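Stringent starvation protein A homolog (PDB 3LYK) probably forms an equimolar complex with the RNA polymerase holoenzyme, but not with the core enzyme, and belongs to the glutathione S-transferase superfamily. Local coordinates at residues Met99-Ile102 against Glu103-Tyr107. Residues are numbered along the deposited sequence; the frame is centred on the assembly and turned at random.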
loop_
_atom_site.group_PDB
_atom_site.type_symbol
_atom_site.label_atom_id
_atom_site.label_comp_id
_atom_site.label_asym_id
_atom_site.label_seq_id
_atom_site.Cartn_x
_atom_site.Cartn_y
_atom_site.Cartn_z
HETATM N N MSE B 99 8.802 -3.890 -2.833
HETATM C CA MSE B 99 8.655 -2.512 -2.420
HETATM C C MSE B 99 8.223 -2.397 -0.990
HETATM O O MSE B 99 8.791 -1.607 -0.209
HETATM C CB MSE B 99 7.678 -1.771 -3.357
HETATM C CG MSE B 99 8.362 -1.419 -4.714
HETATM SE SE MSE B 99 7.107 -0.557 -5.963
HETATM C CE MSE B 99 6.402 -1.996 -7.042
ATOM N N LEU B 100 7.196 -3.177 -0.635
ATOM C CA LEU B 100 6.690 -3.184 0.715
ATOM C C LEU B 100 7.808 -3.528 1.695
ATOM O O LEU B 100 7.915 -2.897 2.755
ATOM C CB LEU B 100 5.575 -4.213 0.882
ATOM C CG LEU B 100 5.143 -4.436 2.340
ATOM C CD1 LEU B 100 4.423 -3.215 2.845
ATOM C CD2 LEU B 100 4.189 -5.674 2.476
ATOM N N ARG B 101 8.609 -4.523 1.347
ATOM C CA ARG B 101 9.676 -4.984 2.226
ATOM C C ARG B 101 10.816 -3.957 2.354
ATOM O O ARG B 101 11.363 -3.769 3.451
ATOM C CB ARG B 101 10.234 -6.311 1.747
ATOM C CG ARG B 101 9.246 -7.502 1.970
ATOM C CD ARG B 101 9.779 -8.798 1.420
ATOM N NE ARG B 101 11.150 -9.015 1.858
ATOM C CZ ARG B 101 12.159 -9.337 1.057
ATOM N NH1 ARG B 101 11.948 -9.540 -0.235
ATOM N NH2 ARG B 101 13.388 -9.462 1.549
ATOM N N ILE B 102 11.176 -3.313 1.243
ATOM C CA ILE B 102 12.144 -2.220 1.297
ATOM C C ILE B 102 11.688 -1.165 2.270
ATOM O O ILE B 102 12.405 -0.824 3.210
ATOM C CB ILE B 102 12.456 -1.660 -0.105
ATOM C CG1 ILE B 102 13.229 -2.731 -0.858
ATOM C CG2 ILE B 102 13.247 -0.317 -0.001
ATOM C CD1 ILE B 102 13.185 -2.577 -2.367
ATOM N N GLU B 103 10.463 -0.710 2.079
ATOM C CA GLU B 103 9.855 0.303 2.900
ATOM C C GLU B 103 9.751 -0.124 4.377
ATOM O O GLU B 103 10.062 0.669 5.281
ATOM C CB GLU B 103 8.474 0.624 2.340
ATOM C CG GLU B 103 8.028 2.045 2.518
ATOM C CD GLU B 103 7.202 2.229 3.761
ATOM O OE1 GLU B 103 6.525 1.253 4.166
ATOM O OE2 GLU B 103 7.217 3.341 4.341
ATOM N N GLN B 104 9.374 -1.374 4.620
ATOM C CA GLN B 104 9.145 -1.851 5.975
ATOM C C GLN B 104 10.438 -2.113 6.734
ATOM O O GLN B 104 10.569 -1.729 7.888
ATOM C CB GLN B 104 8.312 -3.147 5.931
ATOM C CG GLN B 104 7.285 -3.210 6.996
ATOM C CD GLN B 104 6.066 -4.051 6.562
ATOM O OE1 GLN B 104 5.028 -3.507 6.151
ATOM N NE2 GLN B 104 6.200 -5.365 6.645
ATOM N N ASP B 105 11.376 -2.778 6.077
ATOM C CA ASP B 105 12.622 -3.216 6.685
ATOM C C ASP B 105 13.753 -2.146 6.644
ATOM O O ASP B 105 14.453 -1.959 7.643
ATOM C CB ASP B 105 13.156 -4.472 5.983
ATOM C CG ASP B 105 12.193 -5.681 6.059
ATOM O OD1 ASP B 105 12.491 -6.706 5.406
ATOM O OD2 ASP B 105 11.159 -5.623 6.748
ATOM N N TRP B 106 13.959 -1.472 5.498
ATOM C CA TRP B 106 15.092 -0.539 5.377
ATOM C C TRP B 106 14.772 0.892 5.732
ATOM O O TRP B 106 15.556 1.526 6.427
ATOM C CB TRP B 106 15.718 -0.601 3.998
ATOM C CG TRP B 106 16.343 -1.910 3.688
ATOM C CD1 TRP B 106 16.680 -2.903 4.577
ATOM C CD2 TRP B 106 16.780 -2.354 2.409
ATOM N NE1 TRP B 106 17.266 -3.954 3.913
ATOM C CE2 TRP B 106 17.343 -3.642 2.582
ATOM C CE3 TRP B 106 16.768 -1.783 1.122
ATOM C CZ2 TRP B 106 17.864 -4.381 1.512
ATOM C CZ3 TRP B 106 17.291 -2.510 0.063
ATOM C CH2 TRP B 106 17.829 -3.796 0.259
ATOM N N TYR B 107 13.619 1.416 5.302
ATOM C CA TYR B 107 13.285 2.808 5.553
ATOM C C TYR B 107 13.323 3.268 7.024
ATOM O O TYR B 107 13.735 4.420 7.284
ATOM C CB TYR B 107 11.977 3.212 4.850
ATOM C CG TYR B 107 12.101 3.524 3.344
ATOM C CD1 TYR B 107 13.055 2.897 2.546
ATOM C CD2 TYR B 107 11.256 4.465 2.736
ATOM C CE1 TYR B 107 13.182 3.175 1.179
ATOM C CE2 TYR B 107 11.360 4.744 1.355
ATOM C CZ TYR B 107 12.338 4.092 0.594
ATOM O OH TYR B 107 12.467 4.379 -0.751
#
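The rings of Trp106 and Tyr107 both meet Ile102 one turn back, and in each case the methyl CG2 approaches at a slant, neither squarely over a face nor at an edge. Ile102 CG2 lies 4.0 Å from Trp106 CE3 and 3.7 Å from Tyr107 CE1. The side chain can reach both because CG2 stands anti to the backbone N of Ile102, while CG1 (chi1 -69°) lies beside that N and skirts the indole at CE3 and CZ3. The backbone exemplifies a helix widening locally into a pi-type turn: Ile102 O accepts from Trp106 N at 2.8 Å and, one residue further, from Tyr107 N at 3.3 Å. Alongside, Leu100 CD1 rests 3.4 Å from Gln104 OE1, the two side chains pointing the same way. Arg101 NE and Asp105 OD1, 4.4 Å apart, are too distant for a salt bridge; both instead are hydrogen-bonded to Tyr52 OH of the second subunit, which bridges them at the dimer interface. Hydrogen bonds from Glu103 OE2 to Tyr17 OH and from Tyr107 OH to Gln20 NE2 link helix 89-115 of the C-terminal GST domain to helix 16-27 of the thioredoxin-like domain. Tyr107 OH is also hydrogen-bonded to Tyr156 O of helix 152-165, on which Ile102 packs, and Trp106 touches both that helix and helix 118-134.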